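Long-range contacts in aspartate-semialdehyde dehydrogenase (Vibrio cholerae, PDB 2QZ9), which catalyses the NADPH-dependent reductive dephosphorylation of L-aspartyl-4-phosphate to L-aspartate semialdehyde, an early step towards lysine, methionine and threonine: residues Pro280-Asp285 / Trp310-Asn315; Arg26-Asp31 / Ile327-Val332; His249-Ala254 / Ile301-Gly306; Lys215-Thr220 / Ile229-Thr234. All coordinates share one frame; numbering follows the deposited sequence. Where two conformers were deposited one is given.

In the fold
Three of the four contacts, 1, 3 and 4, belong to the mixed sheet of the C-terminal dimerisation domain and also touch the second subunit; contact 2 instead ties the C-terminal helix 317-335 to the nucleotide-binding domain. Contacts 1 and 3 reach the same sheet, on the neighbouring strands 306-313 and 244-252, yet their centres lie about 24 Å apart. Contact 4, about 17 Å from contact 3 between centres, brings helix 211-224 against the edge strand 230-234. Chemistry follows place: buried contact 4 is held by van der Waals packing alone, buried contacts 1 and 3 each add one hydrogen bond to a backbone carbonyl, and partly buried contact 2 relies on a salt bridge beside a phenyl ring.

Contact 1. Residues Pro280-Asp285 / Trp310-Asn315; sequences PTQVRD and WVVADN
With CG of Trp310 turned anti to the backbone N (chi1 174°), the indole reaches Pro280, at the foot of the short helix 282-286; in Val312 a chi1 of -178° puts CG2 beside the backbone N, facing Pro280, and sends CG1 toward the helix start. The motif is an N-capped helix start laid on strand 306-313 of the dimerisation-domain sheet. Trp310 and Val312, two residues apart, lie on the same face of the strand, which runs on to Asn315, a probable NADP(+) ligand.

Only one hydrogen bond joins the segments. Trp310 NE1 donates to Pro280 O over 2.8 Å; the carbonyl oxygen sits at the edge of the indole, close to its plane, although the angle at the hydrogen is bent to 139°. This bond uses the polar atom of a buried indole and limits how the ring can rotate. The proline ring and the two side chains run alongside each other in opposite senses: Pro280 CD approaches Trp310 CD1 at 4.1 Å, and Pro280 CG meets Val312 CG2 at 4.0 Å. The other branch of Val312, CG1, reaches the backbone N of Gln282 (4.0 Å) and its CG, the side chains crossing at about a right angle. Beyond that methylene the Gln282 chain bends, and its NE2 donates to Gly243 O, close to His244, the probable proton acceptor.

The helix start is held from within and from the dimer partner. Thr281 OG1 accepts a weak capping bond from Arg284 N, while Val283 N donates to Asn196 of the second subunit. Asp285 OD1 serves two donors: Thr281 N meets its anti lone pair, and Arg284 NH1 its syn lone pair at 2.9 Å.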
loop_
_atom_site.group_PDB
_atom_site.type_symbol
_atom_site.label_atom_id
_atom_site.label_comp_id
_atom_site.label_asym_id
_atom_site.label_seq_id
_atom_site.Cartn_x
_atom_site.Cartn_y
_atom_site.Cartn_z
ATOM N N PRO A 280 9.925 -4.026 9.785
ATOM C CA PRO A 280 10.580 -4.546 8.588
ATOM C C PRO A 280 10.132 -3.854 7.295
ATOM O O PRO A 280 8.974 -3.412 7.169
ATOM C CB PRO A 280 10.167 -6.027 8.582
ATOM C CG PRO A 280 8.818 -6.040 9.254
ATOM C CD PRO A 280 8.843 -4.916 10.263
ATOM N N THR A 281 11.055 -3.765 6.343
ATOM C CA THR A 281 10.724 -3.372 4.988
ATOM C C THR A 281 11.264 -4.389 4.000
ATOM O O THR A 281 12.227 -5.098 4.285
ATOM C CB THR A 281 11.285 -1.989 4.612
ATOM O OG1 THR A 281 12.717 -2.042 4.641
ATOM C CG2 THR A 281 10.754 -0.890 5.561
ATOM N N GLN A 282 10.631 -4.441 2.839
ATOM C CA GLN A 282 11.038 -5.302 1.733
ATOM C C GLN A 282 12.540 -5.217 1.365
ATOM O O GLN A 282 13.245 -6.218 1.450
ATOM C CB GLN A 282 10.153 -5.007 0.517
ATOM C CG GLN A 282 8.692 -5.471 0.690
ATOM C CD GLN A 282 7.699 -4.565 -0.007
ATOM O OE1 GLN A 282 7.622 -3.368 0.288
ATOM N NE2 GLN A 282 6.926 -5.126 -0.933
ATOM N N VAL A 283 13.022 -4.035 0.971
ATOM C CA VAL A 283 14.434 -3.864 0.578
ATOM C C VAL A 283 15.394 -4.154 1.726
ATOM O O VAL A 283 16.412 -4.828 1.545
ATOM C CB VAL A 283 14.738 -2.439 0.053
ATOM C CG1 VAL A 283 16.251 -2.163 0.072
ATOM C CG2 VAL A 283 14.203 -2.269 -1.330
ATOM N N ARG A 284 15.057 -3.660 2.912
ATOM C CA ARG A 284 15.995 -3.702 4.023
ATOM C C ARG A 284 16.035 -5.047 4.770
ATOM O O ARG A 284 17.117 -5.548 5.079
ATOM C CB ARG A 284 15.744 -2.515 4.954
ATOM C CG ARG A 284 16.788 -2.275 6.042
ATOM C CD ARG A 284 16.193 -2.640 7.382
ATOM N NE ARG A 284 16.355 -1.585 8.364
ATOM C CZ ARG A 284 15.654 -1.475 9.491
ATOM N NH1 ARG A 284 14.706 -2.352 9.801
ATOM N NH2 ARG A 284 15.904 -0.458 10.311
ATOM N N ASP A 285 14.878 -5.642 5.036
ATOM C CA ASP A 285 14.822 -6.806 5.915
ATOM C C ASP A 285 14.358 -8.116 5.278
ATOM O O ASP A 285 14.665 -9.187 5.799
ATOM C CB ASP A 285 13.945 -6.503 7.125
ATOM C CG ASP A 285 14.434 -5.308 7.905
ATOM O OD1 ASP A 285 13.849 -4.215 7.737
ATOM O OD2 ASP A 285 15.419 -5.459 8.661
ATOM N N TRP A 310 1.923 -5.126 10.526
ATOM C CA TRP A 310 2.565 -4.969 9.218
ATOM C C TRP A 310 3.339 -6.259 8.980
ATOM O O TRP A 310 4.101 -6.680 9.832
ATOM C CB TRP A 310 3.492 -3.741 9.239
ATOM C CG TRP A 310 4.375 -3.473 8.008
ATOM C CD1 TRP A 310 5.743 -3.643 7.936
ATOM C CD2 TRP A 310 3.977 -2.932 6.732
ATOM N NE1 TRP A 310 6.202 -3.272 6.698
ATOM C CE2 TRP A 310 5.153 -2.819 5.944
ATOM C CE3 TRP A 310 2.745 -2.543 6.175
ATOM C CZ2 TRP A 310 5.132 -2.363 4.622
ATOM C CZ3 TRP A 310 2.727 -2.079 4.872
ATOM C CH2 TRP A 310 3.921 -1.982 4.106
ATOM N N VAL A 311 3.121 -6.902 7.840
ATOM C CA VAL A 311 3.694 -8.238 7.607
ATOM C C VAL A 311 4.555 -8.249 6.334
ATOM O O VAL A 311 4.121 -7.806 5.278
ATOM C CB VAL A 311 2.597 -9.352 7.593
ATOM C CG1 VAL A 311 3.201 -10.714 7.360
ATOM C CG2 VAL A 311 1.838 -9.362 8.926
ATOM N N VAL A 312 5.790 -8.726 6.460
ATOM C CA VAL A 312 6.708 -8.748 5.327
ATOM C C VAL A 312 7.337 -10.136 5.180
ATOM O O VAL A 312 7.660 -10.777 6.183
ATOM C CB VAL A 312 7.812 -7.656 5.464
ATOM C CG1 VAL A 312 8.724 -7.649 4.254
ATOM C CG2 VAL A 312 7.173 -6.264 5.604
ATOM N N ALA A 313 7.495 -10.588 3.928
ATOM C CA ALA A 313 8.259 -11.817 3.641
ATOM C C ALA A 313 8.887 -11.782 2.249
ATOM O O ALA A 313 8.474 -10.997 1.399
ATOM C CB ALA A 313 7.387 -13.068 3.804
ATOM N N ASP A 314 9.909 -12.612 2.044
ATOM C CA ASP A 314 10.468 -12.840 0.718
ATOM C C ASP A 314 9.539 -13.840 0.039
ATOM O O ASP A 314 9.414 -14.984 0.478
ATOM C CB ASP A 314 11.901 -13.383 0.802
ATOM C CG ASP A 314 12.566 -13.543 -0.569
ATOM O OD1 ASP A 314 13.810 -13.399 -0.660
ATOM O OD2 ASP A 314 11.874 -13.813 -1.569
ATOM N N ASN A 315 8.887 -13.382 -1.021
ATOM C CA ASN A 315 7.829 -14.130 -1.701
ATOM C C ASN A 315 8.361 -15.285 -2.545
ATOM O O ASN A 315 7.598 -16.161 -2.951
ATOM C CB ASN A 315 7.000 -13.187 -2.583
ATOM C CG ASN A 315 7.862 -12.369 -3.514
ATOM O OD1 ASN A 315 8.746 -11.654 -3.062
ATOM N ND2 ASN A 315 7.628 -12.479 -4.815
#

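Contact 2. Residues Arg26-Asp31 / Ile327-Val332; sequences REFPVD and IAELLV
The backbones approach most closely where CA of Phe28 lies 7.4 Å from CA of Glu329, just beyond a Schellman motif in which Glu27, with positive phi, ends the preceding helix. From this helix end Arg26 and Phe28 both address one side of helix 317-335. Arg26 bends at chi3 (66°) and grips Glu329 side-on: NE bonds to OE1 of Glu329 at 2.7 Å, and NH2 of Arg26 to OE2 of Glu329 at 2.8 Å. The NH2 bond is the straighter, 170° at the hydrogen, and uses a syn lone pair; NE approaches OE1 from the syn side but 28° out of the carboxylate plane. A water donates to both Arg26 O and Glu329 OE1. Beside this pair, the Phe28 ring presents its edge to the helix backbone, with CE1 3.6 Å from Glu329 N and 3.8 Å from Ala328 CB, while CZ of Phe28 meets CG1 of Val332 at 4.0 Å. Pro29 CD lies over the rim of one ring face.

The contact thus joins the nucleotide-binding domain to the C-terminal helix, away from the active site and the cofactor-binding residues. A two-nitrogen grip on one carboxylate restrains both groups from turning, and the paired charges probably favour an ionised Glu329 at this partly buried boundary.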
loop_
_atom_site.group_PDB
_atom_site.type_symbol
_atom_site.label_atom_id
_atom_site.label_comp_id
_atom_site.label_asym_id
_atom_site.label_seq_id
_atom_site.Cartn_x
_atom_site.Cartn_y
_atom_site.Cartn_z
ATOM N N ARG A 26 19.448 -25.795 3.660
ATOM C CA ARG A 26 18.795 -26.463 4.794
ATOM C C ARG A 26 19.276 -27.910 4.940
ATOM O O ARG A 26 18.780 -28.662 5.794
ATOM C CB ARG A 26 17.258 -26.358 4.694
ATOM C CG ARG A 26 16.733 -24.908 4.875
ATOM C CD ARG A 26 15.222 -24.785 4.692
ATOM N NE ARG A 26 14.434 -25.483 5.706
ATOM C CZ ARG A 26 13.997 -24.941 6.844
ATOM N NH1 ARG A 26 14.278 -23.675 7.147
ATOM N NH2 ARG A 26 13.286 -25.674 7.691
ATOM N N GLU A 27 20.253 -28.277 4.106
ATOM C CA GLU A 27 20.891 -29.604 4.131
ATOM C C GLU A 27 19.843 -30.708 4.078
ATOM O O GLU A 27 19.813 -31.589 4.945
ATOM C CB GLU A 27 21.771 -29.770 5.389
ATOM C CG GLU A 27 22.918 -28.778 5.491
ATOM C CD GLU A 27 23.692 -28.894 6.801
ATOM O OE1 GLU A 27 24.215 -29.992 7.093
ATOM O OE2 GLU A 27 23.778 -27.886 7.532
ATOM N N PHE A 28 18.956 -30.642 3.085
ATOM C CA PHE A 28 17.915 -31.665 2.953
ATOM C C PHE A 28 18.630 -32.985 2.644
ATOM O O PHE A 28 19.647 -32.968 1.952
ATOM C CB PHE A 28 16.918 -31.288 1.851
ATOM C CG PHE A 28 15.656 -32.102 1.865
ATOM C CD1 PHE A 28 14.585 -31.729 2.665
ATOM C CD2 PHE A 28 15.538 -33.246 1.076
ATOM C CE1 PHE A 28 13.421 -32.477 2.688
ATOM C CE2 PHE A 28 14.369 -34.005 1.090
ATOM C CZ PHE A 28 13.310 -33.622 1.896
ATOM N N PRO A 29 18.145 -34.114 3.200
ATOM C CA PRO A 29 18.729 -35.432 2.893
ATOM C C PRO A 29 18.485 -35.943 1.462
ATOM O O PRO A 29 17.710 -36.872 1.266
ATOM C CB PRO A 29 18.065 -36.359 3.923
ATOM C CG PRO A 29 16.807 -35.682 4.283
ATOM C CD PRO A 29 17.078 -34.214 4.210
ATOM N N VAL A 30 19.166 -35.348 0.488
ATOM C CA VAL A 30 19.003 -35.707 -0.924
ATOM C C VAL A 30 20.069 -36.724 -1.358
ATOM O O VAL A 30 21.267 -36.483 -1.194
ATOM C CB VAL A 30 19.094 -34.458 -1.854
ATOM C CG1 VAL A 30 19.048 -34.859 -3.313
ATOM C CG2 VAL A 30 17.980 -33.466 -1.561
ATOM N N ASP A 31 19.623 -37.853 -1.909
ATOM C CA ASP A 31 20.511 -38.807 -2.564
ATOM C C ASP A 31 20.822 -38.225 -3.930
ATOM O O ASP A 31 21.929 -37.743 -4.172
ATOM C CB ASP A 31 19.823 -40.171 -2.682
ATOM C CG ASP A 31 20.726 -41.270 -3.276
ATOM O OD1 ASP A 31 20.310 -42.448 -3.179
ATOM O OD2 ASP A 31 21.821 -40.986 -3.841
ATOM N N ILE A 327 7.495 -28.317 3.874
ATOM C CA ILE A 327 6.509 -29.384 3.692
ATOM C C ILE A 327 7.218 -30.726 3.412
ATOM O O ILE A 327 6.888 -31.747 4.016
ATOM C CB ILE A 327 5.537 -29.057 2.525
ATOM C CG1 ILE A 327 4.646 -27.850 2.880
ATOM C CG2 ILE A 327 4.719 -30.312 2.139
ATOM C CD1 ILE A 327 3.777 -27.306 1.729
ATOM N N ALA A 328 8.182 -30.705 2.491
ATOM C CA ALA A 328 9.029 -31.864 2.211
ATOM C C ALA A 328 9.720 -32.412 3.462
ATOM O O ALA A 328 9.732 -33.626 3.656
ATOM C CB ALA A 328 10.060 -31.534 1.136
ATOM N N GLU A 329 10.289 -31.531 4.292
ATOM C CA GLU A 329 10.961 -31.939 5.538
ATOM C C GLU A 329 10.028 -32.694 6.487
ATOM O O GLU A 329 10.395 -33.744 7.019
ATOM C CB GLU A 329 11.563 -30.746 6.291
ATOM C CG GLU A 329 12.745 -30.073 5.624
ATOM C CD GLU A 329 13.128 -28.740 6.276
ATOM O OE1 GLU A 329 14.148 -28.160 5.862
ATOM O OE2 GLU A 329 12.426 -28.265 7.198
ATOM N N LEU A 330 8.832 -32.145 6.703
ATOM C CA LEU A 330 7.830 -32.768 7.560
ATOM C C LEU A 330 7.266 -34.041 6.931
ATOM O O LEU A 330 6.863 -34.958 7.640
ATOM C CB LEU A 330 6.694 -31.795 7.882
ATOM C CG LEU A 330 6.982 -30.568 8.760
ATOM C CD1 LEU A 330 5.763 -29.672 8.807
ATOM C CD2 LEU A 330 7.399 -30.954 10.191
ATOM N N LEU A 331 7.239 -34.089 5.600
ATOM C CA LEU A 331 6.734 -35.262 4.882
ATOM C C LEU A 331 7.663 -36.471 5.065
ATOM O O LEU A 331 7.188 -37.578 5.335
ATOM C CB LEU A 331 6.516 -34.945 3.397
ATOM C CG LEU A 331 6.001 -36.040 2.457
ATOM C CD1 LEU A 331 4.523 -36.294 2.667
ATOM C CD2 LEU A 331 6.283 -35.662 1.006
ATOM N N VAL A 332 8.974 -36.261 4.939
ATOM C CA VAL A 332 9.933 -37.353 5.142
ATOM C C VAL A 332 10.088 -37.745 6.613
ATOM O O VAL A 332 10.185 -38.935 6.924
ATOM C CB VAL A 332 11.319 -37.102 4.479
ATOM C CG1 VAL A 332 11.157 -36.818 3.006
ATOM C CG2 VAL A 332 12.092 -35.992 5.161
HETATM O O HOH W 1 16.443 -29.927 5.547
#

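Contact 3. Residues His249-Ala254 / Ile301-Gly306; sequences HVETRA and ISHHSG
Backbone pairing joins Glu251 and Gly306 as an antiparallel, non-hydrogen-bonded pair whose CA atoms are 4.4 Å apart, at the start of strand 306-313. One conventional hydrogen bond crosses beside it: Thr252 N donates to Ser305 O over 2.7 Å. The same pairing brings CA-H donors up to carbonyl oxygens, Gly306 CA lying 3.1 Å from Val250 O and Glu251 CA lying 3.4 Å from Ser305 O.

The aromatic interaction is a CH-pi contact. Glu251 CG stands over the centre of the His303 imidazole, 4.0 Å from its centroid, and the carboxylate stacks on the ring with the two planes 28° apart. A chi1 of -164° swings the His303 imidazole away from its own backbone N and up against the Glu251 chain; there ND1 accepts from Ser305 N at 3.0 Å, nearly in the ring plane. That bond ties the imidazole to the loop backbone two residues on and helps to fix its rotation for the stack.

Polar side chains supply the remainder. Thr252 OG1 donates to Ala254 O from above the carbonyl plane and lies 3.7 Å from Ser305 CB. A water links Ser305 OG to Arg253 O, weakly on the latter side. Glu251 OE2 makes salt bridges to Arg151 of its own chain and to Arg151 of the second subunit, taking the stacked carboxylate into the dimer interface.

In the dimerisation-domain sheet, strand 244-252 runs between strands 149-158 and 306-313. Helix 131-147 packs on it through Val250 and Thr252.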
loop_
_atom_site.group_PDB
_atom_site.type_symbol
_atom_site.label_atom_id
_atom_site.label_comp_id
_atom_site.label_asym_id
_atom_site.label_seq_id
_atom_site.Cartn_x
_atom_site.Cartn_y
_atom_site.Cartn_z
ATOM N N HIS A 249 -5.341 -5.636 9.354
ATOM C CA HIS A 249 -6.186 -5.063 10.402
ATOM C C HIS A 249 -7.220 -6.139 10.805
ATOM O O HIS A 249 -8.210 -6.380 10.091
ATOM C CB HIS A 249 -6.920 -3.805 9.892
ATOM C CG HIS A 249 -6.023 -2.658 9.503
ATOM N ND1 HIS A 249 -6.525 -1.456 9.043
ATOM C CD2 HIS A 249 -4.673 -2.517 9.521
ATOM C CE1 HIS A 249 -5.527 -0.627 8.797
ATOM N NE2 HIS A 249 -4.393 -1.248 9.072
ATOM N N VAL A 250 -6.991 -6.799 11.930
ATOM C CA VAL A 250 -7.846 -7.940 12.285
ATOM C C VAL A 250 -8.789 -7.659 13.451
ATOM O O VAL A 250 -8.478 -6.873 14.360
ATOM C CB VAL A 250 -7.039 -9.246 12.546
ATOM C CG1 VAL A 250 -6.304 -9.661 11.302
ATOM C CG2 VAL A 250 -6.064 -9.080 13.686
ATOM N N GLU A 251 -9.948 -8.297 13.400
ATOM C CA GLU A 251 -10.905 -8.233 14.481
ATOM C C GLU A 251 -10.929 -9.611 15.112
ATOM O O GLU A 251 -11.273 -10.591 14.453
ATOM C CB GLU A 251 -12.277 -7.846 13.954
ATOM C CG GLU A 251 -12.306 -6.473 13.269
ATOM C CD GLU A 251 -13.472 -6.301 12.315
ATOM O OE1 GLU A 251 -14.560 -6.864 12.576
ATOM O OE2 GLU A 251 -13.299 -5.598 11.295
ATOM N N THR A 252 -10.522 -9.682 16.382
ATOM C CA THR A 252 -10.474 -10.946 17.098
ATOM C C THR A 252 -11.846 -11.273 17.697
ATOM O O THR A 252 -12.712 -10.398 17.768
ATOM C CB THR A 252 -9.351 -10.972 18.162
ATOM O OG1 THR A 252 -9.559 -9.930 19.127
ATOM C CG2 THR A 252 -8.007 -10.797 17.496
ATOM N N ARG A 253 -12.056 -12.537 18.073
ATOM C CA ARG A 253 -13.338 -12.971 18.667
ATOM C C ARG A 253 -13.378 -12.713 20.183
ATOM O O ARG A 253 -14.445 -12.480 20.751
ATOM C CB ARG A 253 -13.631 -14.448 18.347
ATOM C CG ARG A 253 -13.831 -14.749 16.865
ATOM C CD ARG A 253 -14.383 -16.150 16.660
ATOM N NE ARG A 253 -14.694 -16.431 15.258
ATOM C CZ ARG A 253 -15.820 -16.072 14.649
ATOM N NH1 ARG A 253 -16.761 -15.405 15.308
ATOM N NH2 ARG A 253 -16.010 -16.380 13.375
ATOM N N ALA A 254 -12.211 -12.749 20.825
ATOM C CA ALA A 254 -12.070 -12.318 22.218
ATOM C C ALA A 254 -11.026 -11.201 22.307
ATOM O O ALA A 254 -10.166 -11.097 21.436
ATOM C CB ALA A 254 -11.673 -13.494 23.104
ATOM N N ILE A 301 -7.704 1.192 17.539
ATOM C CA ILE A 301 -8.460 2.156 18.345
ATOM C C ILE A 301 -9.887 2.314 17.844
ATOM O O ILE A 301 -10.699 2.960 18.496
ATOM C CB ILE A 301 -7.770 3.531 18.406
ATOM C CG1 ILE A 301 -7.433 4.032 16.992
ATOM C CG2 ILE A 301 -6.530 3.440 19.297
ATOM C CD1 ILE A 301 -6.899 5.448 16.957
ATOM N N SER A 302 -10.190 1.714 16.694
ATOM C CA SER A 302 -11.501 1.883 16.043
ATOM C C SER A 302 -12.489 0.766 16.369
ATOM O O SER A 302 -13.603 0.769 15.868
ATOM C CB SER A 302 -11.322 1.943 14.524
ATOM O OG SER A 302 -11.127 0.640 13.996
ATOM N N HIS A 303 -12.074 -0.192 17.194
ATOM C CA HIS A 303 -12.833 -1.425 17.395
ATOM C C HIS A 303 -12.546 -1.999 18.770
ATOM O O HIS A 303 -11.416 -1.952 19.234
ATOM C CB HIS A 303 -12.445 -2.457 16.330
ATOM C CG HIS A 303 -13.419 -3.587 16.203
ATOM N ND1 HIS A 303 -13.420 -4.670 17.060
ATOM C CD2 HIS A 303 -14.416 -3.810 15.314
ATOM C CE1 HIS A 303 -14.383 -5.505 16.708
ATOM N NE2 HIS A 303 -15.001 -5.008 15.652
ATOM N N HIS A 304 -13.563 -2.571 19.409
ATOM C CA HIS A 304 -13.396 -3.100 20.775
ATOM C C HIS A 304 -12.372 -4.245 20.852
ATOM O O HIS A 304 -11.674 -4.379 21.851
ATOM C CB HIS A 304 -14.755 -3.519 21.368
ATOM C CG HIS A 304 -15.462 -4.579 20.578
ATOM N ND1 HIS A 304 -15.387 -5.919 20.896
ATOM C CD2 HIS A 304 -16.264 -4.498 19.489
ATOM C CE1 HIS A 304 -16.101 -6.618 20.030
ATOM N NE2 HIS A 304 -16.646 -5.779 19.167
ATOM N N SER A 305 -12.271 -5.038 19.784
ATOM C CA SER A 305 -11.404 -6.219 19.734
ATOM C C SER A 305 -10.572 -6.302 18.447
ATOM O O SER A 305 -10.667 -7.282 17.706
ATOM C CB SER A 305 -12.258 -7.491 19.848
ATOM O OG SER A 305 -12.329 -7.953 21.180
ATOM N N GLY A 306 -9.747 -5.288 18.195
ATOM C CA GLY A 306 -8.919 -5.248 16.988
ATOM C C GLY A 306 -7.411 -5.215 17.213
ATOM O O GLY A 306 -6.927 -4.681 18.217
HETATM O O HOH W 2 -14.304 -9.804 21.418
#

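Contact 4. Residues Lys215-Thr220 / Ile229-Thr234; sequences KMVWET and IMVNPT
Val217 sets one branch into the angle between Val231 and Pro233: its CG2 lies 3.4 Å from Val231 O. The same methyl is 3.8 Å from Pro233 CG. In this helix-on-sheet packing, the axes of the 215-220 and 230-234 segments approach to 7.9 Å and run nearly antiparallel, at 154°. The backbones come close at Val217 and Val231, which lets the methyls interlock.

From the strand, Val231 provides the complementary bump. Its methyls diverge over the helix: CG1 points toward Met216 O and the CA of Val217, whereas CG2 rests against CG2 of Thr220 at 3.8 Å. The Thr220 methyl stands anti to the backbone N and leaves OG1 to turn back along the helix, where it donates to Met216 O over 2.6 Å. Met216 O thus takes two donors, Thr220 N and OG1, and the hydroxyl is used within the helix while the methyl faces the strand.

Two outer contacts complete the fit. At one end, Ile229 CD1 approaches Thr220 CG2 at 4.2 Å, with the side chains crossing at a slant. At the other, the Pro233 ring lies across Val217 at about a right angle, and its CG comes within 4.3 Å of Met216 CB. Ile229, just before the strand, and Val231 and Pro233 on it all turn toward the helix.

Strand 230-234 lies at the edge of the sheet within this chain, parallel to strand 149-158. Helix 211-224 carries Lys215, a predicted phosphate ligand, and packs on helix 131-147 through Met216 and Thr220, while Val217 also meets Ile301 of the second subunit.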
loop_
_atom_site.group_PDB
_atom_site.type_symbol
_atom_site.label_atom_id
_atom_site.label_comp_id
_atom_site.label_asym_id
_atom_site.label_seq_id
_atom_site.Cartn_x
_atom_site.Cartn_y
_atom_site.Cartn_z
ATOM N N LYS A 215 -8.122 -15.307 -3.919
ATOM C CA LYS A 215 -7.242 -16.352 -3.360
ATOM C C LYS A 215 -6.901 -16.180 -1.890
ATOM O O LYS A 215 -6.867 -17.160 -1.139
ATOM C CB LYS A 215 -5.927 -16.459 -4.146
ATOM C CG LYS A 215 -6.081 -17.057 -5.534
ATOM C CD LYS A 215 -4.732 -17.108 -6.220
ATOM C CE LYS A 215 -4.865 -17.520 -7.667
ATOM N NZ LYS A 215 -3.793 -16.810 -8.447
ATOM N N MET A 216 -6.618 -14.952 -1.458
ATOM C CA MET A 216 -6.393 -14.742 -0.030
ATOM C C MET A 216 -7.632 -15.142 0.782
ATOM O O MET A 216 -7.505 -15.718 1.851
ATOM C CB MET A 216 -5.954 -13.313 0.276
ATOM C CG MET A 216 -4.636 -12.917 -0.397
ATOM S SD MET A 216 -4.084 -11.281 0.114
ATOM C CE MET A 216 -3.555 -11.587 1.807
ATOM N N VAL A 217 -8.825 -14.830 0.271
ATOM C CA VAL A 217 -10.084 -15.278 0.882
ATOM C C VAL A 217 -10.176 -16.808 0.984
ATOM O O VAL A 217 -10.195 -17.359 2.081
ATOM C CB VAL A 217 -11.306 -14.721 0.110
ATOM C CG1 VAL A 217 -12.614 -15.309 0.653
ATOM C CG2 VAL A 217 -11.320 -13.206 0.181
ATOM N N TRP A 218 -10.199 -17.486 -0.160
ATOM C CA TRP A 218 -10.429 -18.926 -0.190
ATOM C C TRP A 218 -9.320 -19.720 0.481
ATOM O O TRP A 218 -9.583 -20.657 1.227
ATOM C CB TRP A 218 -10.565 -19.431 -1.620
ATOM C CG TRP A 218 -11.691 -18.878 -2.416
ATOM C CD1 TRP A 218 -12.967 -18.586 -1.985
ATOM C CD2 TRP A 218 -11.667 -18.605 -3.819
ATOM N NE1 TRP A 218 -13.718 -18.120 -3.042
ATOM C CE2 TRP A 218 -12.943 -18.128 -4.175
ATOM C CE3 TRP A 218 -10.677 -18.713 -4.813
ATOM C CZ2 TRP A 218 -13.259 -17.748 -5.483
ATOM C CZ3 TRP A 218 -10.990 -18.335 -6.114
ATOM C CH2 TRP A 218 -12.273 -17.856 -6.434
ATOM N N GLU A 219 -8.073 -19.353 0.219
ATOM C CA GLU A 219 -6.972 -20.100 0.822
ATOM C C GLU A 219 -6.908 -19.902 2.322
ATOM O O GLU A 219 -6.565 -20.834 3.052
ATOM C CB GLU A 219 -5.645 -19.770 0.158
ATOM C CG GLU A 219 -5.629 -20.099 -1.316
ATOM C CD GLU A 219 -4.280 -19.856 -1.943
ATOM O OE1 GLU A 219 -3.263 -19.947 -1.231
ATOM O OE2 GLU A 219 -4.232 -19.571 -3.152
ATOM N N THR A 220 -7.269 -18.711 2.801
ATOM C CA THR A 220 -7.352 -18.502 4.255
ATOM C C THR A 220 -8.378 -19.423 4.934
ATOM O O THR A 220 -8.078 -20.080 5.926
ATOM C CB THR A 220 -7.635 -17.027 4.602
ATOM O OG1 THR A 220 -6.522 -16.228 4.157
ATOM C CG2 THR A 220 -7.861 -16.842 6.117
ATOM N N ILE A 229 -14.359 -17.221 8.965
ATOM C CA ILE A 229 -13.395 -16.100 8.996
ATOM C C ILE A 229 -13.686 -15.278 7.769
ATOM O O ILE A 229 -13.657 -15.785 6.644
ATOM C CB ILE A 229 -11.916 -16.507 8.860
ATOM C CG1 ILE A 229 -11.657 -17.896 9.403
ATOM C CG2 ILE A 229 -10.961 -15.448 9.473
ATOM C CD1 ILE A 229 -10.798 -18.672 8.463
ATOM N N MET A 230 -13.974 -14.009 7.995
ATOM C CA MET A 230 -14.229 -13.088 6.916
ATOM C C MET A 230 -12.913 -12.451 6.488
ATOM O O MET A 230 -12.107 -12.075 7.320
ATOM C CB MET A 230 -15.268 -12.061 7.358
ATOM C CG MET A 230 -16.665 -12.677 7.677
ATOM S SD MET A 230 -17.437 -13.526 6.277
ATOM C CE MET A 230 -16.987 -15.234 6.544
ATOM N N VAL A 231 -12.681 -12.382 5.183
ATOM C CA VAL A 231 -11.419 -11.850 4.663
ATOM C C VAL A 231 -11.743 -10.815 3.596
ATOM O O VAL A 231 -12.451 -11.112 2.638
ATOM C CB VAL A 231 -10.480 -12.967 4.086
ATOM C CG1 VAL A 231 -9.112 -12.396 3.710
ATOM C CG2 VAL A 231 -10.328 -14.120 5.079
ATOM N N ASN A 232 -11.214 -9.605 3.770
ATOM C CA ASN A 232 -11.506 -8.486 2.865
ATOM C C ASN A 232 -10.206 -7.876 2.331
ATOM O O ASN A 232 -9.632 -6.996 2.964
ATOM C CB ASN A 232 -12.337 -7.447 3.617
ATOM C CG ASN A 232 -12.813 -6.313 2.739
ATOM O OD1 ASN A 232 -13.138 -5.236 3.246
ATOM N ND2 ASN A 232 -12.868 -6.538 1.424
ATOM N N PRO A 233 -9.709 -8.379 1.195
ATOM C CA PRO A 233 -8.455 -7.880 0.628
ATOM C C PRO A 233 -8.575 -6.793 -0.448
ATOM O O PRO A 233 -9.556 -6.753 -1.183
ATOM C CB PRO A 233 -7.820 -9.150 0.014
ATOM C CG PRO A 233 -8.915 -10.247 0.108
ATOM C CD PRO A 233 -10.211 -9.520 0.414
ATOM N N THR A 234 -7.577 -5.908 -0.494
ATOM C CA THR A 234 -7.245 -5.130 -1.688
ATOM C C THR A 234 -5.766 -5.401 -1.971
ATOM O O THR A 234 -4.901 -5.075 -1.151
ATOM C CB THR A 234 -7.458 -3.597 -1.511
ATOM O OG1 THR A 234 -8.846 -3.301 -1.327
ATOM C CG2 THR A 234 -6.945 -2.817 -2.733
#